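Local atomic coordinates of FAD:protein FMN transferase (PDB entry 5MGY), a protein that probably transfers the FMN moiety of FAD to a threonine of a target protein, and matures NosR for nitrous oxide reduction. Residues Cys73-Asp78 and Gly142-Lys147; Val260-Lys265 and Ile294-Val299; Lys284-Ala289 and Thr309-Phe314. All coordinates share one frame; numbering follows the deposited sequence.

Interaction 1 (Cys73-Asp78 and Gly142-Lys147); sequences CEPMPD and GDRLCK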
ATOM      1  N   CYS A  73      17.576  13.526  16.480  1.00 48.38           N
ATOM      2  CA  CYS A  73      16.816  14.331  15.515  1.00 46.08           C
ATOM      3  C   CYS A  73      17.722  14.560  14.298  1.00 45.46           C
ATOM      4  O   CYS A  73      18.890  14.880  14.424  1.00 49.41           O
ATOM      5  CB  CYS A  73      16.366  15.663  16.106  1.00 47.47           C
ATOM      6  SG  CYS A  73      15.096  15.471  17.395  1.00 54.93           S
ATOM      7  N   GLU A  74      17.172  14.369  13.118  1.00 43.44           N
ATOM      8  CA  GLU A  74      17.909  14.423  11.887  1.00 43.67           C
ATOM      9  C   GLU A  74      17.050  15.082  10.823  1.00 47.55           C
ATOM     10  O   GLU A  74      15.879  14.699  10.653  1.00 52.09           O
ATOM     11  CB  GLU A  74      18.253  13.033  11.471  1.00 41.49           C
ATOM     12  CG  GLU A  74      18.982  12.940  10.149  1.00 43.79           C
ATOM     13  CD  GLU A  74      20.483  13.252  10.220  1.00 46.20           C
ATOM     14  OE1 GLU A  74      20.984  13.631  11.306  1.00 51.70           O
ATOM     15  OE2 GLU A  74      21.194  13.064   9.199  1.00 45.42           O
ATOM     16  N   PRO A  75      17.608  16.075  10.082  1.00 52.16           N
ATOM     17  CA  PRO A  75      16.774  16.670   9.008  1.00 52.31           C
ATOM     18  C   PRO A  75      16.386  15.631   7.932  1.00 47.35           C
ATOM     19  O   PRO A  75      17.181  14.725   7.617  1.00 42.29           O
ATOM     20  CB  PRO A  75      17.661  17.788   8.440  1.00 55.11           C
ATOM     21  CG  PRO A  75      18.732  17.996   9.438  1.00 55.68           C
ATOM     22  CD  PRO A  75      18.942  16.688  10.120  1.00 52.55           C
ATOM     23  N   MET A  76      15.155  15.731   7.439  1.00 45.20           N
ATOM     24  CA  MET A  76      14.634  14.773   6.434  1.00 43.39           C
ATOM     25  C   MET A  76      13.823  15.479   5.375  1.00 41.87           C
ATOM     26  O   MET A  76      13.153  16.502   5.641  1.00 41.05           O
ATOM     27  CB  MET A  76      13.725  13.679   7.055  1.00 42.14           C
ATOM     28  CG  MET A  76      14.373  12.760   8.067  1.00 42.17           C
ATOM     29  SD  MET A  76      15.670  11.761   7.372  1.00 44.72           S
ATOM     30  CE  MET A  76      14.695  10.598   6.494  1.00 41.83           C
ATOM     31  N   PRO A  77      13.792  14.889   4.191  1.00 41.30           N
ATOM     32  CA  PRO A  77      13.012  15.553   3.166  1.00 44.08           C
ATOM     33  C   PRO A  77      11.474  15.529   3.361  1.00 50.75           C
ATOM     34  O   PRO A  77      10.944  14.837   4.249  1.00 54.47           O
ATOM     35  CB  PRO A  77      13.427  14.825   1.900  1.00 42.49           C
ATOM     36  CG  PRO A  77      14.299  13.695   2.272  1.00 40.51           C
ATOM     37  CD  PRO A  77      14.349  13.606   3.747  1.00 39.79           C
ATOM     38  N   ASP A  78      10.783  16.317   2.534  1.00 57.75           N
ATOM     39  CA  ASP A  78       9.313  16.466   2.576  1.00 56.53           C
ATOM     40  C   ASP A  78       8.535  15.154   2.530  1.00 50.27           C
ATOM     41  O   ASP A  78       7.693  14.935   3.391  1.00 45.56           O
ATOM     42  CB  ASP A  78       8.867  17.406   1.433  1.00 59.68           C
ATOM     43  CG  ASP A  78       9.201  18.911   1.718  1.00 62.12           C
ATOM     44  OD1 ASP A  78       9.597  19.312   2.865  1.00 56.77           O
ATOM     45  OD2 ASP A  78       9.038  19.701   0.762  1.00 61.85           O
ATOM     46  N   GLY A 142       9.731  20.522  13.053  1.00 50.12           N
ATOM     47  CA  GLY A 142      10.095  21.336  11.951  1.00 50.11           C
ATOM     48  C   GLY A 142      10.399  20.433  10.794  1.00 48.42           C
ATOM     49  O   GLY A 142       9.556  19.637  10.421  1.00 51.86           O
ATOM     50  N   ASP A 143      11.598  20.531  10.256  1.00 46.24           N
ATOM     51  CA  ASP A 143      12.011  19.746   9.129  1.00 47.00           C
ATOM     52  C   ASP A 143      12.815  18.541   9.611  1.00 46.96           C
ATOM     53  O   ASP A 143      13.478  17.870   8.805  1.00 43.61           O
ATOM     54  CB  ASP A 143      12.820  20.615   8.166  1.00 53.89           C
ATOM     55  CG  ASP A 143      14.184  21.168   8.807  1.00 66.05           C
ATOM     56  OD1 ASP A 143      14.173  21.730   9.964  1.00 67.70           O
ATOM     57  OD2 ASP A 143      15.259  21.029   8.141  1.00 66.85           O
ATOM     58  N   ARG A 144      12.805  18.271  10.923  1.00 49.67           N
ATOM     59  CA  ARG A 144      13.542  17.114  11.467  1.00 52.80           C
ATOM     60  C   ARG A 144      12.581  15.973  11.830  1.00 49.95           C
ATOM     61  O   ARG A 144      11.434  16.247  12.178  1.00 45.75           O
ATOM     62  CB  ARG A 144      14.365  17.526  12.689  1.00 56.45           C
ATOM     63  CG  ARG A 144      15.507  18.491  12.387  1.00 63.06           C
ATOM     64  CD  ARG A 144      15.575  19.675  13.338  1.00 70.46           C
ATOM     65  NE  ARG A 144      16.246  19.358  14.610  1.00 77.10           N
ATOM     66  CZ  ARG A 144      15.682  19.370  15.833  1.00 79.57           C
ATOM     67  NH1 ARG A 144      14.400  19.704  16.005  1.00 83.09           N
ATOM     68  NH2 ARG A 144      16.424  19.059  16.914  1.00 71.81           N
ATOM     69  N   LEU A 145      13.058  14.723  11.695  1.00 45.64           N
ATOM     70  CA  LEU A 145      12.396  13.545  12.237  1.00 44.42           C
ATOM     71  C   LEU A 145      13.155  13.153  13.454  1.00 45.45           C
ATOM     72  O   LEU A 145      14.354  13.017  13.360  1.00 46.39           O
ATOM     73  CB  LEU A 145      12.539  12.343  11.338  1.00 43.26           C
ATOM     74  CG  LEU A 145      11.456  11.786  10.449  1.00 42.46           C
ATOM     75  CD1 LEU A 145      11.809  10.372  10.057  1.00 38.55           C
ATOM     76  CD2 LEU A 145      10.135  11.843  11.196  1.00 45.08           C
ATOM     77  N   CYS A 146      12.470  12.850  14.548  1.00 44.54           N
ATOM     78  CA  CYS A 146      13.132  12.477  15.777  1.00 43.48           C
ATOM     79  C   CYS A 146      12.798  11.063  16.158  1.00 42.96           C
ATOM     80  O   CYS A 146      11.693  10.570  15.883  1.00 43.83           O
ATOM     81  CB  CYS A 146      12.761  13.434  16.866  1.00 44.80           C
ATOM     82  SG  CYS A 146      13.276  15.079  16.361  1.00 54.96           S
ATOM     83  N   LYS A 147      13.763  10.394  16.783  1.00 40.60           N
ATOM     84  CA  LYS A 147      13.512   9.075  17.291  1.00 40.66           C
ATOM     85  C   LYS A 147      14.001   8.895  18.709  1.00 39.09           C
ATOM     86  O   LYS A 147      15.176   9.139  18.979  1.00 40.39           O
ATOM     87  CB  LYS A 147      14.092   8.023  16.364  1.00 41.15           C
ATOM     88  CG  LYS A 147      15.592   7.936  16.274  1.00 40.93           C
ATOM     89  CD  LYS A 147      15.921   7.231  14.983  1.00 42.37           C
ATOM     90  CE  LYS A 147      17.075   6.299  15.105  1.00 44.55           C
ATOM     91  NZ  LYS A 147      17.302   5.573  13.836  1.00 46.85           N
TER

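Interaction 2 (Val260-Lys265 and Ile294-Val299); sequences VTVIDK and IAAFFV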
ATOM      1  N   VAL A 260      -7.413  -8.760   1.166  1.00 39.83           N
ATOM      2  CA  VAL A 260      -8.374  -7.726   1.497  1.00 35.34           C
ATOM      3  C   VAL A 260      -8.100  -6.580   0.525  1.00 35.78           C
ATOM      4  O   VAL A 260      -6.976  -6.331   0.075  1.00 35.10           O
ATOM      5  CB  VAL A 260      -8.344  -7.370   2.987  1.00 32.89           C
ATOM      6  CG1 VAL A 260      -6.934  -7.031   3.403  1.00 34.18           C
ATOM      7  CG2 VAL A 260      -9.287  -6.239   3.320  1.00 31.78           C
ATOM      8  N   THR A 261      -9.167  -5.929   0.130  1.00 35.74           N
ATOM      9  CA  THR A 261      -9.090  -4.960  -0.903  1.00 35.41           C
ATOM     10  C   THR A 261      -9.727  -3.771  -0.280  1.00 36.70           C
ATOM     11  O   THR A 261     -10.785  -3.921   0.253  1.00 38.52           O
ATOM     12  CB  THR A 261      -9.906  -5.400  -2.133  1.00 34.36           C
ATOM     13  OG1 THR A 261      -9.252  -6.482  -2.801  1.00 32.34           O
ATOM     14  CG2 THR A 261     -10.013  -4.282  -3.076  1.00 34.98           C
ATOM     15  N   VAL A 262      -9.108  -2.592  -0.356  1.00 37.58           N
ATOM     16  CA  VAL A 262      -9.739  -1.377   0.138  1.00 39.68           C
ATOM     17  C   VAL A 262      -9.912  -0.338  -0.971  1.00 39.04           C
ATOM     18  O   VAL A 262      -9.120  -0.270  -1.892  1.00 43.93           O
ATOM     19  CB  VAL A 262      -8.923  -0.809   1.290  1.00 43.29           C
ATOM     20  CG1 VAL A 262      -9.424   0.571   1.756  1.00 46.10           C
ATOM     21  CG2 VAL A 262      -8.976  -1.772   2.457  1.00 44.66           C
ATOM     22  N   ILE A 263     -10.946   0.474  -0.850  1.00 35.81           N
ATOM     23  CA  ILE A 263     -11.282   1.472  -1.821  1.00 35.93           C
ATOM     24  C   ILE A 263     -11.477   2.744  -1.047  1.00 33.84           C
ATOM     25  O   ILE A 263     -12.255   2.783  -0.078  1.00 35.30           O
ATOM     26  CB  ILE A 263     -12.542   1.042  -2.651  1.00 38.60           C
ATOM     27  CG1 ILE A 263     -12.235  -0.358  -3.255  1.00 39.71           C
ATOM     28  CG2 ILE A 263     -12.911   2.097  -3.708  1.00 39.26           C
ATOM     29  CD1 ILE A 263     -12.966  -0.742  -4.502  1.00 40.34           C
ATOM     30  N   ASP A 264     -10.714   3.747  -1.447  1.00 32.50           N
ATOM     31  CA  ASP A 264     -10.699   5.044  -0.830  1.00 33.50           C
ATOM     32  C   ASP A 264     -10.277   6.060  -1.916  1.00 35.11           C
ATOM     33  O   ASP A 264      -9.611   5.714  -2.915  1.00 30.70           O
ATOM     34  CB  ASP A 264      -9.686   5.005   0.297  1.00 34.47           C
ATOM     35  CG  ASP A 264      -9.745   6.226   1.227  1.00 36.39           C
ATOM     36  OD1 ASP A 264     -10.047   5.943   2.415  1.00 43.98           O
ATOM     37  OD2 ASP A 264      -9.431   7.406   0.845  1.00 34.38           O
ATOM     38  N   LYS A 265     -10.648   7.312  -1.703  1.00 36.78           N
ATOM     39  CA  LYS A 265     -10.255   8.363  -2.628  1.00 39.36           C
ATOM     40  C   LYS A 265      -8.748   8.628  -2.618  1.00 36.21           C
ATOM     41  O   LYS A 265      -8.175   8.978  -3.624  1.00 32.44           O
ATOM     42  CB  LYS A 265     -11.040   9.640  -2.368  1.00 42.62           C
ATOM     43  CG  LYS A 265     -10.570  10.359  -1.183  1.00 49.28           C
ATOM     44  CD  LYS A 265     -11.590  11.297  -0.587  1.00 53.37           C
ATOM     45  CE  LYS A 265     -11.228  11.478   0.905  1.00 57.75           C
ATOM     46  NZ  LYS A 265     -12.099  12.525   1.484  1.00 61.88           N
ATOM     47  N   ILE A 294     -15.024   1.966   6.216  1.00 45.27           N
ATOM     48  CA  ILE A 294     -14.112   1.704   5.143  1.00 45.25           C
ATOM     49  C   ILE A 294     -14.835   0.834   4.123  1.00 46.08           C
ATOM     50  O   ILE A 294     -15.551  -0.094   4.497  1.00 44.72           O
ATOM     51  CB  ILE A 294     -12.868   0.984   5.655  1.00 44.57           C
ATOM     52  CG1 ILE A 294     -12.141   1.898   6.642  1.00 46.45           C
ATOM     53  CG2 ILE A 294     -11.967   0.584   4.497  1.00 45.19           C
ATOM     54  CD1 ILE A 294     -11.038   1.200   7.432  1.00 47.16           C
ATOM     55  N   ALA A 295     -14.634   1.145   2.843  1.00 43.20           N
ATOM     56  CA  ALA A 295     -15.093   0.278   1.816  1.00 43.81           C
ATOM     57  C   ALA A 295     -14.030  -0.822   1.630  1.00 43.95           C
ATOM     58  O   ALA A 295     -12.891  -0.546   1.220  1.00 45.81           O
ATOM     59  CB  ALA A 295     -15.331   1.051   0.539  1.00 43.25           C
ATOM     60  N   ALA A 296     -14.389  -2.053   1.961  1.00 41.12           N
ATOM     61  CA  ALA A 296     -13.443  -3.160   1.888  1.00 40.49           C
ATOM     62  C   ALA A 296     -14.120  -4.484   1.505  1.00 41.47           C
ATOM     63  O   ALA A 296     -15.303  -4.679   1.802  1.00 44.10           O
ATOM     64  CB  ALA A 296     -12.750  -3.315   3.234  1.00 38.62           C
ATOM     65  N   PHE A 297     -13.346  -5.387   0.905  1.00 39.45           N
ATOM     66  CA  PHE A 297     -13.808  -6.680   0.405  1.00 41.66           C
ATOM     67  C   PHE A 297     -12.783  -7.727   0.840  1.00 40.95           C
ATOM     68  O   PHE A 297     -11.660  -7.753   0.327  1.00 40.54           O
ATOM     69  CB  PHE A 297     -13.886  -6.613  -1.119  1.00 45.28           C
ATOM     70  CG  PHE A 297     -14.359  -7.870  -1.788  1.00 49.13           C
ATOM     71  CD1 PHE A 297     -15.727  -7.990  -2.124  1.00 53.59           C
ATOM     72  CD2 PHE A 297     -13.478  -8.905  -2.130  1.00 47.52           C
ATOM     73  CE1 PHE A 297     -16.209  -9.122  -2.776  1.00 53.46           C
ATOM     74  CE2 PHE A 297     -13.960 -10.042  -2.776  1.00 51.27           C
ATOM     75  CZ  PHE A 297     -15.330 -10.161  -3.081  1.00 53.27           C
ATOM     76  N   PHE A 298     -13.163  -8.577   1.782  1.00 41.29           N
ATOM     77  CA  PHE A 298     -12.289  -9.582   2.367  1.00 39.94           C
ATOM     78  C   PHE A 298     -12.329 -10.962   1.694  1.00 40.99           C
ATOM     79  O   PHE A 298     -13.347 -11.356   1.211  1.00 41.77           O
ATOM     80  CB  PHE A 298     -12.720  -9.787   3.799  1.00 38.25           C
ATOM     81  CG  PHE A 298     -12.540  -8.620   4.658  1.00 38.09           C
ATOM     82  CD1 PHE A 298     -11.580  -8.628   5.667  1.00 37.42           C
ATOM     83  CD2 PHE A 298     -13.307  -7.499   4.489  1.00 38.19           C
ATOM     84  CE1 PHE A 298     -11.398  -7.529   6.479  1.00 37.69           C
ATOM     85  CE2 PHE A 298     -13.121  -6.399   5.307  1.00 39.89           C
ATOM     86  CZ  PHE A 298     -12.168  -6.408   6.301  1.00 37.70           C
ATOM     87  N   VAL A 299     -11.210 -11.687   1.650  1.00 40.45           N
ATOM     88  CA  VAL A 299     -11.195 -13.058   1.163  1.00 42.84           C
ATOM     89  C   VAL A 299     -10.641 -13.965   2.248  1.00 44.60           C
ATOM     90  O   VAL A 299      -9.433 -14.041   2.482  1.00 42.16           O
ATOM     91  CB  VAL A 299     -10.418 -13.238  -0.143  1.00 47.01           C
ATOM     92  CG1 VAL A 299     -10.565 -14.653  -0.656  1.00 47.50           C
ATOM     93  CG2 VAL A 299     -11.007 -12.327  -1.197  1.00 50.60           C
TER

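Interaction 3 (Lys284-Ala289 and Thr309-Phe314); sequences KGLALA and TSTKAF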
ATOM      1  N   LYS A 284     -11.387  -8.902  13.428  1.00 58.54           N
ATOM      2  CA  LYS A 284     -11.103  -7.514  13.873  1.00 59.20           C
ATOM      3  C   LYS A 284     -11.090  -6.548  12.701  1.00 52.97           C
ATOM      4  O   LYS A 284     -11.504  -5.362  12.861  1.00 50.04           O
ATOM      5  CB  LYS A 284      -9.792  -7.431  14.631  1.00 64.40           C
ATOM      6  CG  LYS A 284      -9.894  -7.957  16.029  1.00 67.59           C
ATOM      7  CD  LYS A 284      -8.578  -8.372  16.645  1.00 65.18           C
ATOM      8  CE  LYS A 284      -8.917  -9.394  17.700  1.00 69.42           C
ATOM      9  NZ  LYS A 284      -7.671  -9.944  18.224  1.00 75.62           N
ATOM     10  N   GLY A 285     -10.662  -7.095  11.546  1.00 45.23           N
ATOM     11  CA  GLY A 285     -10.691  -6.398  10.274  1.00 47.79           C
ATOM     12  C   GLY A 285     -12.021  -5.796   9.922  1.00 48.04           C
ATOM     13  O   GLY A 285     -12.175  -4.574   9.857  1.00 49.89           O
ATOM     14  N   LEU A 286     -12.991  -6.679   9.736  1.00 53.49           N
ATOM     15  CA  LEU A 286     -14.405  -6.283   9.546  1.00 55.93           C
ATOM     16  C   LEU A 286     -15.050  -5.293  10.539  1.00 53.66           C
ATOM     17  O   LEU A 286     -15.837  -4.404  10.141  1.00 49.69           O
ATOM     18  CB  LEU A 286     -15.256  -7.517   9.523  1.00 59.66           C
ATOM     19  CG  LEU A 286     -15.560  -7.890   8.096  1.00 64.65           C
ATOM     20  CD1 LEU A 286     -16.036  -9.350   8.093  1.00 65.86           C
ATOM     21  CD2 LEU A 286     -16.596  -6.910   7.511  1.00 63.02           C
ATOM     22  N   ALA A 287     -14.747  -5.486  11.820  1.00 51.76           N
ATOM     23  CA  ALA A 287     -15.308  -4.650  12.861  1.00 52.80           C
ATOM     24  C   ALA A 287     -14.758  -3.252  12.669  1.00 52.72           C
ATOM     25  O   ALA A 287     -15.570  -2.297  12.611  1.00 51.70           O
ATOM     26  CB  ALA A 287     -15.016  -5.212  14.254  1.00 52.30           C
ATOM     27  N   LEU A 288     -13.411  -3.136  12.516  1.00 52.34           N
ATOM     28  CA  LEU A 288     -12.734  -1.824  12.282  1.00 47.88           C
ATOM     29  C   LEU A 288     -13.299  -1.183  11.019  1.00 40.98           C
ATOM     30  O   LEU A 288     -13.756  -0.024  11.032  1.00 36.09           O
ATOM     31  CB  LEU A 288     -11.195  -1.971  12.184  1.00 49.28           C
ATOM     32  CG  LEU A 288     -10.447  -0.633  12.027  1.00 49.86           C
ATOM     33  CD1 LEU A 288     -10.258   0.086  13.341  1.00 52.38           C
ATOM     34  CD2 LEU A 288      -9.127  -0.857  11.346  1.00 50.17           C
ATOM     35  N   ALA A 289     -13.319  -1.968   9.960  1.00 37.99           N
ATOM     36  CA  ALA A 289     -13.759  -1.423   8.713  1.00 45.33           C
ATOM     37  C   ALA A 289     -15.158  -0.830   8.815  1.00 52.06           C
ATOM     38  O   ALA A 289     -15.361   0.291   8.348  1.00 53.13           O
ATOM     39  CB  ALA A 289     -13.677  -2.436   7.591  1.00 46.91           C
ATOM     40  N   THR A 309     -16.423 -11.378   1.987  1.00 55.71           N
ATOM     41  CA  THR A 309     -17.267 -10.510   2.793  1.00 58.81           C
ATOM     42  C   THR A 309     -16.943  -9.069   2.414  1.00 55.66           C
ATOM     43  O   THR A 309     -15.813  -8.717   2.236  1.00 56.49           O
ATOM     44  CB  THR A 309     -17.030 -10.784   4.306  1.00 60.45           C
ATOM     45  OG1 THR A 309     -16.750 -12.191   4.500  1.00 59.04           O
ATOM     46  CG2 THR A 309     -18.235 -10.314   5.148  1.00 62.22           C
ATOM     47  N   SER A 310     -17.959  -8.260   2.263  1.00 59.67           N
ATOM     48  CA  SER A 310     -17.834  -6.883   1.846  1.00 60.00           C
ATOM     49  C   SER A 310     -18.365  -6.055   3.019  1.00 55.81           C
ATOM     50  O   SER A 310     -19.003  -6.587   3.873  1.00 58.12           O
ATOM     51  CB  SER A 310     -18.597  -6.654   0.500  1.00 61.79           C
ATOM     52  OG  SER A 310     -20.028  -6.666   0.626  1.00 62.76           O
ATOM     53  N   THR A 311     -18.037  -4.785   3.100  1.00 54.34           N
ATOM     54  CA  THR A 311     -18.546  -3.965   4.168  1.00 55.01           C
ATOM     55  C   THR A 311     -19.750  -3.270   3.662  1.00 54.25           C
ATOM     56  O   THR A 311     -20.120  -3.380   2.500  1.00 53.75           O
ATOM     57  CB  THR A 311     -17.518  -2.905   4.633  1.00 57.79           C
ATOM     58  OG1 THR A 311     -17.278  -1.954   3.575  1.00 58.51           O
ATOM     59  CG2 THR A 311     -16.217  -3.592   5.088  1.00 56.46           C
ATOM     60  N   LYS A 312     -20.338  -2.533   4.570  1.00 58.37           N
ATOM     61  CA  LYS A 312     -21.452  -1.668   4.317  1.00 65.43           C
ATOM     62  C   LYS A 312     -21.120  -0.541   3.354  1.00 62.91           C
ATOM     63  O   LYS A 312     -21.865  -0.323   2.409  1.00 64.39           O
ATOM     64  CB  LYS A 312     -21.893  -1.115   5.659  1.00 72.89           C
ATOM     65  CG  LYS A 312     -23.103  -0.225   5.643  1.00 83.06           C
ATOM     66  CD  LYS A 312     -23.445   0.255   7.050  1.00 91.35           C
ATOM     67  CE  LYS A 312     -23.730  -0.914   8.002  1.00 96.01           C
ATOM     68  NZ  LYS A 312     -24.341  -0.464   9.271  1.00 96.34           N
ATOM     69  N   ALA A 313     -20.005   0.159   3.598  1.00 61.75           N
ATOM     70  CA  ALA A 313     -19.549   1.268   2.734  1.00 55.88           C
ATOM     71  C   ALA A 313     -19.253   0.761   1.332  1.00 51.84           C
ATOM     72  O   ALA A 313     -19.553   1.450   0.356  1.00 51.70           O
ATOM     73  CB  ALA A 313     -18.330   1.985   3.326  1.00 53.70           C
ATOM     74  N   PHE A 314     -18.668  -0.431   1.230  1.00 47.94           N
ATOM     75  CA  PHE A 314     -18.411  -1.059  -0.068  1.00 49.65           C
ATOM     76  C   PHE A 314     -19.701  -1.352  -0.814  1.00 55.79           C
ATOM     77  O   PHE A 314     -19.757  -1.228  -2.045  1.00 55.11           O
ATOM     78  CB  PHE A 314     -17.650  -2.358   0.126  1.00 48.48           C
ATOM     79  CG  PHE A 314     -17.300  -3.079  -1.143  1.00 47.07           C
ATOM     80  CD1 PHE A 314     -18.201  -3.931  -1.762  1.00 50.34           C
ATOM     81  CD2 PHE A 314     -16.042  -2.960  -1.677  1.00 49.29           C
ATOM     82  CE1 PHE A 314     -17.843  -4.623  -2.924  1.00 54.55           C
ATOM     83  CE2 PHE A 314     -15.661  -3.632  -2.834  1.00 52.13           C
ATOM     84  CZ  PHE A 314     -16.565  -4.468  -3.466  1.00 54.90           C
TER

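Interaction 1 (Cys73-Asp78 and Gly142-Lys147)
Cys73 and Cys146 point to the same face of a small antiparallel sheet and are joined there by a disulfide, with SG of Cys73 2.1 Å from SG of Cys146. They form a non-hydrogen-bonded pair, the place where facing side chains come close enough for a cross-strand disulfide. In both residues SG lies anti to the carbonyl carbon (chi1 -69° in Cys73, -60° in Cys146), which swings each sulfur beside its own backbone N. Arg144 uses a different side of Cys73. Its long chain, bent at chi2 and chi3, runs back along the neighbouring strand and lays one face of the guanidinium against CB of Cys73, with NH2 3.5 Å from that carbon and CB displaced toward the rim of the group. Aliphatic CG of the same arginine lies 3.9 Å from N of Pro75, and its charged end has its salt-bridge partner in Asp141.

Glu74 pairs with Leu145 by two backbone bonds: Glu74 N to Leu145 O at 3.1 Å, and Leu145 N to Glu74 O at 3.0 Å. Met76 N adds a third to Asp143 O, also 3.0 Å. Beyond the disulfide, apolar packing is carried by Met76 and Leu145, whose side chains cross obliquely with CG of Met76 3.8 Å from CB of Leu145; flexible thioether and branched leucine suit this buried spot.

Strand 144-147 is the middle of three, between 73-75 and 138-141. Leu145 reaches Leu138 and Ile140 on the latter, and also Val80 and Val84 of helix 78-93. Helix 61-67 contributes Phe65, which touches both Met76 and Leu145, and Arg64, which forms a salt bridge with Glu74.

Interaction 2 (Val260-Lys265 and Ile294-Val299)
With chi1 at 53°, Val260 holds CG2 opposite its backbone N and over the ring of Phe298, whose own chi1 of -65° places CG beside its backbone N. The valine and phenylalanine project together from their strands, and CG2 of Val260 stands 4.0 Å from the ring centroid of Phe298, almost on the ring normal: a CH-pi contact over the face. Further along, CG1 of Val262 is 3.7 Å from CG2 of Ile294, while its other branch, CG2, meets CB of Ala296 at 4.2 Å. The single methyl of Ala296 suits this non-hydrogen-bonded pair, where it sits beside the branched valine.

Strands 257-264 and 295-301 are adjacent and antiparallel in the large sheet. Phe297 N bonds to Thr261 O at 3.0 Å; the return bond, Thr261 N to Phe297 O, is weak. Ile263 N reaches Ala295 O, again at 3.0 Å. Val260, Val262, Ala296 and Phe298 share one face, where helix 267-292 brings Leu277 onto both valines. Thr261 and Phe297 occupy the other face and both touch Ile203 of strand 199-205.

All the touching residues are buried; main-chain N-H and C=O groups that pair across the strands satisfy each other, and the side chains that meet are almost all apolar. The hydroxyl of Thr261 is not stranded in that setting, being hydrogen-bonded to that of Thr226 on the next strand.

Interaction 3 (Lys284-Ala289 and Thr309-Phe314)
Leu286 and Ala289 meet Thr309 and Thr311 through methyl groups, and no flat group stands between segments 284-289 and 309-314. The one ring within them, that of Phe314, lies well away from 284-289; it meets the ring of Phe318 with the planes at about 60° and packs on Ala295. Leu286 does have an aromatic neighbour, Phe298, from the adjoining strand.

The two branches of Leu286 divide the work. CD1 lies 3.8 Å from CG2 of Thr309, whose side chain stands nearly perpendicular to the leucine. CD2 lies 4.1 Å from CG2 of Thr311, and here the two side chains run antiparallel, alongside each other. That same threonine methyl is 3.7 Å from CB of Ala289. Alanine suits a helix position facing a neighbour, since its short side chain allows a close approach; the CA atoms of Ala289 and Thr311 are 7.1 Å apart.

In the fold, helix 267-292 links two adjacent antiparallel strands, 257-264 and 295-301, and packs here against the next strand, 306-310, an edge strand of the sheet within this chain, and against the turn after it. The bonds to CB of Thr309 and Thr311 head toward helix 267-292; that of Ser310 heads away, and its OG is hydrogen-bonded to Asp315.

Thr311 has two roles, separated by its torsion. At chi1 66°, OG1 sits between the backbone N and the carbonyl carbon, and CG2 is left beside the N, on the side of Leu286 and Ala289. Thr311 is the N-cap of helix 312-318, its OG1 accepting from Phe314 N at 3.1 Å in a fairly straight bond (164° at the hydrogen). The hydroxyl also bonds to the carbonyl oxygen of Ile294, and Glu290 receives the N-H of Lys312.

Interactions 2 and 3 are neighbours, their centres 8 Å apart, whereas interaction 1 lies 32 Å from interaction 2 and 36 Å from interaction 3, centre to centre, in a separate sheet. Helix 267-292 ties the close pair together: it connects the two strands of interaction 2 and supplies segment 284-289 of interaction 3. A probable backbone bond of 2.7 Å from Phe298 N to Thr309 O joins them, and CZ of Phe298 lies 3.5 Å from N of Leu286. The same helix carries Asp271 and Thr275, which bind magnesium with Ser157. The side chain of Val260 in interaction 2 is about 9 Å from that ion; interactions 1 and 3 lie away from the site.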